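Local atomic coordinates of N(G),N(G)-dimethylarginine dimethylaminohydrolase (Pseudomonas aeruginosa, PDB entry 1H70), a protein that hydrolyses the nitric oxide synthase inhibitors N(G),N(G)-dimethyl-L-arginine and N(G)-monomethyl-L-arginine to citrulline and dimethylamine or methylamine. Residues P111-E115 with R133-A139; R74-R80 with K104-E109; E115-M120 with H163-A169; V65-V69 with R86-T90. The protein carries 1 engineered substitution. All blocks are in the same frame, centred on the assembly; numbering follows the deposited sequence.

Contact 1. Residues P111-E115 with R133-A139. With CIR (citrulline), chain B.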
# COMPACT_ATOMS: atom_id res chain seq x y z
N PRO A 111 -11.45 -15.10 -13.75
CA PRO A 111 -12.20 -13.85 -13.56
C PRO A 111 -11.93 -13.12 -12.24
O PRO A 111 -12.79 -12.38 -11.72
CB PRO A 111 -13.64 -14.36 -13.60
CG PRO A 111 -13.56 -15.72 -12.92
CD PRO A 111 -12.19 -16.27 -13.24
N GLY A 112 -10.73 -13.26 -11.72
CA GLY A 112 -10.35 -12.61 -10.47
C GLY A 112 -9.84 -11.20 -10.71
O GLY A 112 -9.33 -10.89 -11.78
N THR A 113 -9.96 -10.36 -9.70
CA THR A 113 -9.56 -8.98 -9.77
C THR A 113 -8.89 -8.74 -8.39
O THR A 113 -9.45 -9.10 -7.36
CB THR A 113 -10.93 -8.30 -10.05
OG1 THR A 113 -11.03 -7.80 -11.42
CG2 THR A 113 -11.30 -7.33 -9.08
N VAL A 114 -7.65 -8.24 -8.35
CA VAL A 114 -7.00 -7.96 -7.05
C VAL A 114 -6.17 -6.69 -7.17
O VAL A 114 -5.51 -6.52 -8.17
CB VAL A 114 -6.00 -9.04 -6.57
CG1 VAL A 114 -5.21 -8.60 -5.33
CG2 VAL A 114 -6.69 -10.37 -6.22
N GLU A 115 -6.21 -5.83 -6.15
CA GLU A 115 -5.31 -4.67 -6.08
C GLU A 115 -4.68 -4.82 -4.71
O GLU A 115 -5.40 -4.88 -3.71
CB GLU A 115 -6.01 -3.31 -6.26
CG GLU A 115 -6.41 -3.09 -7.72
CD GLU A 115 -7.24 -1.85 -7.99
OE1 GLU A 115 -7.27 -0.94 -7.14
OE2 GLU A 115 -7.83 -1.80 -9.09
N ARG A 133 -12.43 -3.04 -5.83
CA ARG A 133 -11.26 -3.34 -6.65
C ARG A 133 -10.76 -4.80 -6.53
O ARG A 133 -10.13 -5.32 -7.45
CB ARG A 133 -10.12 -2.40 -6.28
CG ARG A 133 -10.47 -0.91 -6.43
CD ARG A 133 -10.64 -0.51 -7.90
NE ARG A 133 -10.98 0.92 -8.03
CZ ARG A 133 -10.07 1.86 -7.94
NH1 ARG A 133 -8.78 1.54 -7.77
NH2 ARG A 133 -10.41 3.14 -8.09
N THR A 134 -11.00 -5.42 -5.39
CA THR A 134 -10.57 -6.80 -5.15
C THR A 134 -11.78 -7.66 -4.89
O THR A 134 -12.39 -7.52 -3.83
CB THR A 134 -9.64 -6.84 -3.93
OG1 THR A 134 -8.42 -6.17 -4.29
CG2 THR A 134 -9.23 -8.30 -3.55
N ASN A 135 -12.11 -8.56 -5.83
CA ASN A 135 -13.28 -9.42 -5.67
C ASN A 135 -12.94 -10.75 -4.98
O ASN A 135 -11.79 -11.11 -4.83
CB ASN A 135 -14.03 -9.59 -6.99
CG ASN A 135 -13.30 -10.36 -8.05
OD1 ASN A 135 -12.31 -11.06 -7.78
ND2 ASN A 135 -13.81 -10.27 -9.29
N ALA A 136 -13.97 -11.45 -4.52
CA ALA A 136 -13.80 -12.72 -3.82
C ALA A 136 -13.04 -13.79 -4.60
O ALA A 136 -12.33 -14.61 -4.03
CB ALA A 136 -15.19 -13.24 -3.43
N GLU A 137 -13.20 -13.81 -5.92
CA GLU A 137 -12.48 -14.78 -6.75
C GLU A 137 -10.99 -14.45 -6.75
O GLU A 137 -10.16 -15.33 -6.66
CB GLU A 137 -13.01 -14.80 -8.18
CG GLU A 137 -12.18 -15.59 -9.20
CD GLU A 137 -11.97 -17.07 -8.88
OE1 GLU A 137 -12.75 -17.64 -8.09
OE2 GLU A 137 -11.04 -17.68 -9.45
N GLY A 138 -10.68 -13.15 -6.83
CA GLY A 138 -9.29 -12.69 -6.80
C GLY A 138 -8.66 -13.02 -5.45
O GLY A 138 -7.51 -13.48 -5.36
N ALA A 139 -9.39 -12.75 -4.39
CA ALA A 139 -8.93 -13.08 -3.04
C ALA A 139 -8.66 -14.57 -2.94
O ALA A 139 -7.66 -15.00 -2.37
CB ALA A 139 -9.97 -12.68 -1.99
C CIR B . -6.92 4.72 -7.67
O CIR B . -6.70 3.52 -8.02
OXT CIR B . -8.14 5.15 -7.59
CA CIR B . -5.78 5.62 -7.30
N CIR B . -6.12 7.02 -7.61
C3 CIR B . -5.45 5.45 -5.79
C4 CIR B . -4.87 4.05 -5.54
C5 CIR B . -4.59 3.88 -4.06
N6 CIR B . -3.97 2.57 -3.78
C7 CIR B . -3.47 2.20 -2.62
O7 CIR B . -3.46 2.94 -1.62
N8 CIR B . -2.93 0.97 -2.52
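Glu115 OE1 receives NH1 of Arg133 at 3.0 Å on its syn lone pair, within the guanidinium plane, although the carboxylate is turned 60° from that plane; the same OE1 also accepts NE2 of His163. The arginine chain bends at chi2 (-69°), which lays its CB, CG and CD against the carboxylate before the guanidinium reaches onward to citrulline. There NH1 meets citrulline O at 2.9 Å and NH2 meets citrulline OXT at 3.1 Å, an in-plane, two-nitrogen grip on the carboxylate of the reaction product. Packing is tight where two buried glycines meet, the CA atoms of Gly112 and Gly138 3.8 Å apart, with CG2 of Val114 pressed on the Gly138 carbonyl. Thr134 OG1 takes the N-H of Glu115 at 2.9 Å and also bonds Asp118. Looser is the edge at Pro111 and Glu137: Pro111 is exposed, its CG 4.0 Å from CG of Glu137, and the bond from Asn135 ND2 to Pro111 O is long and weak. Asn135 OD1 serves two donors, Gly138 N at 2.8 Å and Thr113 N at 3.1 Å, the latter from above the carbonyl plane. The arrangement joins a helix N-cap, Asn135 ahead of helix 136-148, to the carboxylate-binding end of the substrate pocket.

Contact 2. Residues R74-R80 with K104-E109; sequences RCAIITR and KVERIE
Ile78 and Val105 meet on one face of a parallel strand pair, CG1 of the isoleucine lying 3.8 Å from CG1 of the valine. Chi1 of Ile78 (-58°) sets CG1 opposite its own carbonyl carbon, while in Val105 the touching methyl is the branch opposite the backbone N (chi1 176°), and the two branches approach at a slant. Helix 89-100 covers this face, with Val97 against Ala76 and Val105. On the other face Ile77 places CG2 4.0 Å from CD1 of Ile108, and its CG1 passes near CB of Glu106; Met142 and Ile145 of helix 136-148 cover Ile77, Ile145 also touches Glu106, and Gln141 lies against Ile108. Glu106 bends at chi2, which carries its carboxylate away from strand 76-78 to Lys148 and His149. Ile108 also fits CG1 against CA of Thr79 and CG2 against CB of Arg80, whose extended chain carries NH1 to a hydrogen bond with Gly112 O. Between the two faces, the ladder starts with Ala76 N to Lys104 O, continues through Glu106 N to Ala76 O (2.8 Å) and Ile78 N to Glu106 O (2.8 Å), and closes with Ile108 N to Ile78 O. Beyond it, one water donates to both Thr79 O (2.7 Å) and Ile108 O (2.8 Å), extending the pairing where direct bonds stop. At the other end the extended Lys104 lays CD 3.2 Å from Arg74 O. Strand 76-78, helix 89-100 and strand 105-107 together make a beta-alpha-beta unit, the two parallel strands lying side by side in a mixed sheet.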
# COMPACT_ATOMS: atom_id res chain seq x y z
N ARG A 74 8.65 -15.13 -0.02
CA ARG A 74 8.73 -16.39 -0.75
C ARG A 74 8.48 -16.27 -2.24
O ARG A 74 8.95 -17.11 -3.01
CB ARG A 74 7.71 -17.39 -0.19
CG ARG A 74 7.66 -17.49 1.33
CD ARG A 74 8.43 -18.64 1.92
NE ARG A 74 8.48 -18.54 3.38
CZ ARG A 74 7.65 -19.13 4.24
NH1 ARG A 74 6.65 -19.89 3.82
NH2 ARG A 74 7.82 -18.94 5.54
N CYS A 75 7.68 -15.29 -2.65
CA CYS A 75 7.34 -15.10 -4.05
C CYS A 75 6.69 -13.74 -4.28
O CYS A 75 6.40 -13.02 -3.33
CB CYS A 75 6.32 -16.15 -4.51
SG CYS A 75 4.72 -16.00 -3.68
N ALA A 76 6.48 -13.41 -5.55
CA ALA A 76 5.77 -12.19 -5.93
C ALA A 76 4.57 -12.64 -6.76
O ALA A 76 4.67 -13.56 -7.57
CB ALA A 76 6.62 -11.23 -6.73
N ILE A 77 3.44 -11.98 -6.53
CA ILE A 77 2.22 -12.29 -7.25
C ILE A 77 1.77 -11.03 -7.96
O ILE A 77 1.44 -10.04 -7.30
CB ILE A 77 1.09 -12.70 -6.26
CG1 ILE A 77 1.53 -13.83 -5.33
CG2 ILE A 77 -0.15 -13.17 -7.02
CD1 ILE A 77 1.98 -13.35 -3.92
N ILE A 78 1.78 -11.06 -9.29
CA ILE A 78 1.29 -9.95 -10.07
C ILE A 78 -0.21 -10.00 -9.94
O ILE A 78 -0.81 -11.06 -10.10
CB ILE A 78 1.69 -10.12 -11.55
CG1 ILE A 78 3.20 -10.23 -11.69
CG2 ILE A 78 1.18 -8.96 -12.41
CD1 ILE A 78 3.97 -9.04 -11.20
N THR A 79 -0.82 -8.86 -9.64
CA THR A 79 -2.25 -8.84 -9.41
C THR A 79 -3.03 -8.63 -10.71
O THR A 79 -2.53 -8.89 -11.81
CB THR A 79 -2.60 -7.77 -8.36
OG1 THR A 79 -2.27 -6.47 -8.87
CG2 THR A 79 -1.78 -7.97 -7.06
N ARG A 80 -4.29 -8.21 -10.59
CA ARG A 80 -5.15 -7.96 -11.73
C ARG A 80 -6.13 -6.86 -11.32
O ARG A 80 -7.24 -7.12 -10.84
CB ARG A 80 -5.89 -9.25 -12.12
CG ARG A 80 -6.62 -9.14 -13.46
CD ARG A 80 -6.85 -10.53 -14.11
NE ARG A 80 -7.60 -10.39 -15.36
CZ ARG A 80 -8.92 -10.28 -15.44
NH1 ARG A 80 -9.67 -10.31 -14.34
NH2 ARG A 80 -9.50 -10.15 -16.64
N LYS A 104 10.01 -17.22 -9.42
CA LYS A 104 9.09 -17.14 -8.30
C LYS A 104 7.99 -16.10 -8.49
O LYS A 104 7.59 -15.45 -7.51
CB LYS A 104 9.83 -16.84 -7.00
CG LYS A 104 10.63 -18.01 -6.42
CD LYS A 104 11.29 -17.56 -5.13
CE LYS A 104 12.08 -18.71 -4.50
NZ LYS A 104 13.10 -18.21 -3.54
N VAL A 105 7.54 -15.93 -9.72
CA VAL A 105 6.50 -14.94 -10.02
C VAL A 105 5.20 -15.66 -10.36
O VAL A 105 5.14 -16.43 -11.32
CB VAL A 105 6.88 -14.03 -11.20
CG1 VAL A 105 5.73 -13.08 -11.54
CG2 VAL A 105 8.11 -13.22 -10.83
N GLU A 106 4.16 -15.37 -9.59
CA GLU A 106 2.84 -15.96 -9.77
C GLU A 106 1.91 -14.86 -10.27
O GLU A 106 2.30 -13.69 -10.25
CB GLU A 106 2.32 -16.48 -8.43
CG GLU A 106 3.22 -17.47 -7.69
CD GLU A 106 3.03 -18.92 -8.11
OE1 GLU A 106 2.20 -19.21 -9.00
OE2 GLU A 106 3.72 -19.80 -7.52
N ARG A 107 0.71 -15.20 -10.73
CA ARG A 107 -0.18 -14.15 -11.23
C ARG A 107 -1.65 -14.47 -10.99
O ARG A 107 -2.03 -15.64 -11.00
CB ARG A 107 0.05 -13.90 -12.72
CG ARG A 107 0.07 -15.13 -13.57
CD ARG A 107 -0.03 -14.88 -15.06
NE ARG A 107 1.01 -14.19 -15.84
CZ ARG A 107 2.24 -13.77 -15.53
NH1 ARG A 107 2.78 -13.89 -14.34
NH2 ARG A 107 2.96 -13.18 -16.49
N ILE A 108 -2.45 -13.43 -10.78
CA ILE A 108 -3.89 -13.58 -10.65
C ILE A 108 -4.44 -13.60 -12.07
O ILE A 108 -3.92 -12.89 -12.93
CB ILE A 108 -4.49 -12.38 -9.92
CG1 ILE A 108 -3.85 -12.22 -8.55
CG2 ILE A 108 -6.05 -12.45 -9.86
CD1 ILE A 108 -4.15 -13.33 -7.55
N GLU A 109 -5.49 -14.40 -12.32
CA GLU A 109 -6.09 -14.46 -13.66
C GLU A 109 -7.59 -14.24 -13.62
O GLU A 109 -8.19 -14.29 -12.56
CB GLU A 109 -5.98 -15.87 -14.24
CG GLU A 109 -4.63 -16.51 -14.39
CD GLU A 109 -4.84 -17.93 -14.90
OE1 GLU A 109 -6.00 -18.41 -14.88
OE2 GLU A 109 -3.84 -18.53 -15.32
O HOH W 1 10.62 -18.87 -1.68
O HOH W 2 -2.14 -10.85 -13.57

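Contact 3. Residues E115-M120 with H163-A169. With CIR (citrulline), chain B.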
# COMPACT_ATOMS: atom_id res chain seq x y z
N GLU A 115 -6.21 -5.83 -6.15
CA GLU A 115 -5.31 -4.67 -6.08
C GLU A 115 -4.68 -4.82 -4.71
O GLU A 115 -5.40 -4.88 -3.71
CB GLU A 115 -6.01 -3.31 -6.26
CG GLU A 115 -6.41 -3.09 -7.72
CD GLU A 115 -7.24 -1.85 -7.99
OE1 GLU A 115 -7.27 -0.94 -7.14
OE2 GLU A 115 -7.83 -1.80 -9.09
N ALA A 116 -3.34 -4.87 -4.67
CA ALA A 116 -2.61 -5.15 -3.43
C ALA A 116 -2.76 -4.17 -2.28
O ALA A 116 -2.35 -4.47 -1.16
CB ALA A 116 -1.12 -5.46 -3.70
N GLY A 117 -3.37 -3.01 -2.51
CA GLY A 117 -3.65 -2.06 -1.43
C GLY A 117 -4.69 -2.67 -0.49
O GLY A 117 -4.87 -2.23 0.64
N ASP A 118 -5.38 -3.70 -0.98
CA ASP A 118 -6.38 -4.43 -0.20
C ASP A 118 -5.73 -5.51 0.67
O ASP A 118 -6.42 -6.22 1.39
CB ASP A 118 -7.39 -5.11 -1.12
CG ASP A 118 -8.56 -4.23 -1.49
OD1 ASP A 118 -9.15 -3.63 -0.55
OD2 ASP A 118 -8.95 -4.12 -2.69
N ILE A 119 -4.40 -5.62 0.58
CA ILE A 119 -3.68 -6.67 1.32
C ILE A 119 -2.77 -6.14 2.40
O ILE A 119 -1.85 -5.34 2.17
CB ILE A 119 -2.90 -7.58 0.33
CG1 ILE A 119 -3.87 -8.18 -0.69
CG2 ILE A 119 -2.21 -8.76 1.11
CD1 ILE A 119 -3.20 -8.95 -1.84
N MET A 120 -2.98 -6.65 3.63
CA MET A 120 -2.16 -6.27 4.77
C MET A 120 -1.37 -7.48 5.32
O MET A 120 -1.97 -8.43 5.76
CB MET A 120 -3.03 -5.71 5.89
CG MET A 120 -2.21 -5.17 7.06
SD MET A 120 -3.18 -4.39 8.36
CE MET A 120 -4.27 -5.78 8.84
N HIS A 163 -9.69 0.75 -0.41
CA HIS A 163 -8.97 -0.49 -0.21
C HIS A 163 -8.85 -0.68 1.30
O HIS A 163 -8.92 0.28 2.06
CB HIS A 163 -7.51 -0.47 -0.69
CG HIS A 163 -7.32 -0.29 -2.17
ND1 HIS A 163 -6.92 0.90 -2.74
CD2 HIS A 163 -7.46 -1.16 -3.18
CE1 HIS A 163 -6.84 0.75 -4.05
NE2 HIS A 163 -7.14 -0.49 -4.35
N LEU A 164 -8.57 -1.91 1.71
CA LEU A 164 -8.39 -2.20 3.12
C LEU A 164 -7.38 -1.27 3.81
O LEU A 164 -7.65 -0.71 4.88
CB LEU A 164 -7.89 -3.64 3.25
CG LEU A 164 -7.72 -4.21 4.67
CD1 LEU A 164 -9.10 -4.64 5.19
CD2 LEU A 164 -6.80 -5.42 4.61
N LYS A 165 -6.21 -1.08 3.19
CA LYS A 165 -5.16 -0.26 3.80
C LYS A 165 -5.37 1.24 3.79
O LYS A 165 -4.56 2.00 4.34
CB LYS A 165 -3.77 -0.67 3.32
CG LYS A 165 -3.38 -2.06 3.83
CD LYS A 165 -1.89 -2.32 3.74
CE LYS A 165 -1.37 -2.26 2.30
NZ LYS A 165 -0.09 -3.08 2.22
N THR A 166 -6.51 1.68 3.29
CA THR A 166 -6.92 3.07 3.38
C THR A 166 -7.14 3.39 4.86
O THR A 166 -6.91 4.51 5.32
CB THR A 166 -8.25 3.28 2.66
OG1 THR A 166 -8.04 3.20 1.23
CG2 THR A 166 -8.84 4.67 2.92
N GLY A 167 -7.65 2.39 5.58
CA GLY A 167 -7.96 2.56 6.99
C GLY A 167 -7.25 1.64 7.95
O GLY A 167 -7.69 1.47 9.09
N LEU A 168 -6.12 1.06 7.53
CA LEU A 168 -5.41 0.12 8.40
C LEU A 168 -3.93 0.09 8.04
O LEU A 168 -3.56 0.28 6.88
CB LEU A 168 -5.91 -1.30 8.20
CG LEU A 168 -7.15 -1.83 8.88
CD1 LEU A 168 -7.61 -3.10 8.17
CD2 LEU A 168 -6.84 -2.09 10.36
N ALA A 169 -3.11 -0.17 9.03
CA ALA A 169 -1.67 -0.27 8.85
C ALA A 169 -1.04 -1.07 9.96
O ALA A 169 -1.19 -0.72 11.13
CB ALA A 169 -1.00 1.11 8.80
C CIR B . -6.92 4.72 -7.67
O CIR B . -6.70 3.52 -8.02
OXT CIR B . -8.14 5.15 -7.59
CA CIR B . -5.78 5.62 -7.30
N CIR B . -6.12 7.02 -7.61
C3 CIR B . -5.45 5.45 -5.79
C4 CIR B . -4.87 4.05 -5.54
C5 CIR B . -4.59 3.88 -4.06
N6 CIR B . -3.97 2.57 -3.78
C7 CIR B . -3.47 2.20 -2.62
O7 CIR B . -3.46 2.94 -1.62
N8 CIR B . -2.93 0.97 -2.52
O HOH W 3 0.21 -4.83 -0.15
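His163, the probable proton donor of the active site, has two carboxylates near its ring plane, one of them bonded to it. NE2 donates to OE1 of Glu115 at 2.8 Å, reaching the oxygen on its anti side, with the carboxylate turned 53° from the ring. OD2 of Asp118 lies 3.3 Å from CD2 at another edge, and its bonds to Ser131 and Thr134 hold it there. Asp118 OD1 accepts Leu164 N at 2.9 Å, so the aspartate holds the backbone after His163 while OD2 lies beside the ring. CA of Gly117 sits over one ring face, 4.1 Å above the plane and toward the rim; citrulline N8 lies 3.3 Å from this CA, and N6 lies 3.4 Å from His163 CE1. Gly117 O takes the backbone N of Lys165. The lysine chain bends at chi3 (-61°), which brings NZ to Ile119 O at 2.9 Å, and the same NZ makes a salt bridge to Glu66. Away from the pocket, Met120 sets CB 4.0 Å from CD2 of Leu164, and its SD leans on CB of Leu168. Two short 3-10 turns, each leading toward a strand, thus meet beside the dimethylargininase active site.

Contact 4. Residues V65-V69 with R86-T90. With CIR (citrulline), chain B.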
# COMPACT_ATOMS: atom_id res chain seq x y z
N VAL A 65 2.40 2.00 -7.13
CA VAL A 65 2.94 0.67 -7.42
C VAL A 65 2.51 -0.42 -6.44
O VAL A 65 2.64 -1.62 -6.75
CB VAL A 65 4.49 0.68 -7.52
CG1 VAL A 65 4.92 1.57 -8.68
CG2 VAL A 65 5.13 1.13 -6.18
N GLU A 66 1.97 -0.03 -5.28
CA GLU A 66 1.46 -1.04 -4.36
C GLU A 66 0.39 -1.92 -5.01
O GLU A 66 0.36 -3.09 -4.72
CB GLU A 66 0.85 -0.36 -3.12
CG GLU A 66 0.04 -1.29 -2.22
CD GLU A 66 0.03 -0.84 -0.78
OE1 GLU A 66 -0.83 0.00 -0.43
OE2 GLU A 66 0.85 -1.32 0.01
N ASP A 67 -0.47 -1.38 -5.87
CA ASP A 67 -1.59 -2.19 -6.39
C ASP A 67 -1.28 -3.33 -7.37
O ASP A 67 -1.85 -4.42 -7.25
CB ASP A 67 -2.71 -1.27 -6.85
CG ASP A 67 -3.19 -0.41 -5.72
OD1 ASP A 67 -3.47 -0.98 -4.63
OD2 ASP A 67 -3.29 0.81 -5.85
N PRO A 68 -0.41 -3.12 -8.35
CA PRO A 68 -0.13 -4.17 -9.34
C PRO A 68 0.64 -5.41 -8.88
O PRO A 68 0.72 -6.35 -9.67
CB PRO A 68 0.66 -3.43 -10.44
CG PRO A 68 1.08 -2.12 -9.85
CD PRO A 68 0.25 -1.84 -8.66
N VAL A 69 1.19 -5.48 -7.67
CA VAL A 69 1.95 -6.63 -7.25
C VAL A 69 1.93 -6.79 -5.74
O VAL A 69 1.80 -5.82 -5.00
CB VAL A 69 3.48 -6.51 -7.54
CG1 VAL A 69 4.13 -7.91 -7.52
CG2 VAL A 69 3.82 -5.78 -8.83
N ARG A 86 -6.20 0.91 -14.86
CA ARG A 86 -4.99 0.50 -14.18
C ARG A 86 -4.59 -0.96 -14.41
O ARG A 86 -3.51 -1.34 -13.97
CB ARG A 86 -5.16 0.74 -12.66
CG ARG A 86 -5.49 2.19 -12.29
CD ARG A 86 -5.17 2.47 -10.81
NE ARG A 86 -3.75 2.16 -10.55
CZ ARG A 86 -3.25 1.99 -9.35
NH1 ARG A 86 -4.01 2.17 -8.28
NH2 ARG A 86 -1.97 1.65 -9.21
N ARG A 87 -5.41 -1.76 -15.09
CA ARG A 87 -5.06 -3.16 -15.31
C ARG A 87 -3.72 -3.35 -16.01
O ARG A 87 -2.94 -4.20 -15.62
CB ARG A 87 -6.15 -3.94 -16.06
CG ARG A 87 -5.97 -5.45 -15.93
CD ARG A 87 -7.22 -6.21 -16.24
NE ARG A 87 -8.26 -5.98 -15.25
CZ ARG A 87 -9.56 -6.02 -15.52
NH1 ARG A 87 -10.00 -6.28 -16.75
NH2 ARG A 87 -10.43 -5.77 -14.56
N GLY A 88 -3.42 -2.52 -17.00
CA GLY A 88 -2.19 -2.58 -17.76
C GLY A 88 -0.92 -2.22 -17.00
O GLY A 88 0.18 -2.40 -17.51
N GLU A 89 -1.05 -1.71 -15.77
CA GLU A 89 0.10 -1.39 -14.96
C GLU A 89 0.91 -2.62 -14.57
O GLU A 89 2.10 -2.51 -14.23
CB GLU A 89 -0.29 -0.66 -13.66
CG GLU A 89 -0.86 0.71 -13.98
CD GLU A 89 -1.22 1.52 -12.76
OE1 GLU A 89 -0.65 1.23 -11.67
OE2 GLU A 89 -2.10 2.43 -12.90
N THR A 90 0.28 -3.80 -14.61
CA THR A 90 1.03 -5.02 -14.29
C THR A 90 2.13 -5.27 -15.30
O THR A 90 3.19 -5.79 -14.97
CB THR A 90 0.11 -6.25 -14.22
OG1 THR A 90 -0.65 -6.36 -15.44
CG2 THR A 90 -0.90 -6.09 -13.08
C CIR B . -6.92 4.72 -7.67
O CIR B . -6.70 3.52 -8.02
OXT CIR B . -8.14 5.15 -7.59
CA CIR B . -5.78 5.62 -7.30
N CIR B . -6.12 7.02 -7.61
C3 CIR B . -5.45 5.45 -5.79
C4 CIR B . -4.87 4.05 -5.54
C5 CIR B . -4.59 3.88 -4.06
N6 CIR B . -3.97 2.57 -3.78
C7 CIR B . -3.47 2.20 -2.62
O7 CIR B . -3.46 2.94 -1.62
N8 CIR B . -2.93 0.97 -2.52
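With chi1 near -60° in both Asp67 and Arg86, the two side chains leave their backbones with CG opposite the carbonyl carbon, and a bend at chi3 of the arginine (57°) turns its guanidinium toward the aspartate. The result is a salt-bridge network of Asp67, Arg86 and Glu89 in the citrulline pocket. Arg86 NH1 reaches Asp67 OD2 at 2.9 Å on the anti side, somewhat tilted from both flat groups, whose planes are 69° apart. The same NH1 donates to citrulline O at 3.0 Å. Glu89 is gripped side-on by two guanidinium nitrogens, which fixes the rotation of the group: NE bonds to OE2 at 2.9 Å and NH2 to OE1 at 2.8 Å. Glu89 is well placed for this, since a type I turn from Arg86 to Glu89 folds the chain back on itself. Arg86 NH2 also donates to Phe64 O. Pro68 lies beside the network, its CD near Arg86 NH2, its CG near Glu89 OE1 and its CB 4.1 Å from CG2 of Thr90.

Asp67 is thereby a hub. Although Arg86 salt-bridges Asp67, and Lys165 and Arg254 pair with Glu66 OE2, the carboxylate oxygens facing the ureido group would probably suit the guanidinium of the substrate as well. Glu66, its chain extended, accepts citrulline N8 through OE1. Asp67 uses both oxygens, OD1 taking N8 at 2.9 Å while OD2, already bound to Arg86 NH1, receives citrulline N6 at 2.8 Å.

Citrulline connects contacts 1, 3 and 4: contact 1 supplies Arg133 and contact 4 Arg86 for its carboxylate, while its ureido end is bonded by Asp67 and Glu66 of contact 4 and lies close to His163 and Gly117 of contact 3. Contacts 1 and 3 share Glu115, linking Arg133 to His163, and Thr134 OG1 bonds Asp118 OD2 at 2.7 Å. Contacts 3 and 4 meet through Gly117 N to Asp67 OD1, 2.9 Å, and Lys165 NZ to Glu66 OE2, 3.0 Å. Contact 2 stands farther off, the Thr79 side chain about 10 Å from the ligand, yet Thr79 OG1 lies 2.6 Å from Asp67 O and Arg80 O 2.8 Å from Val114 N, joining its sheet to the pocket.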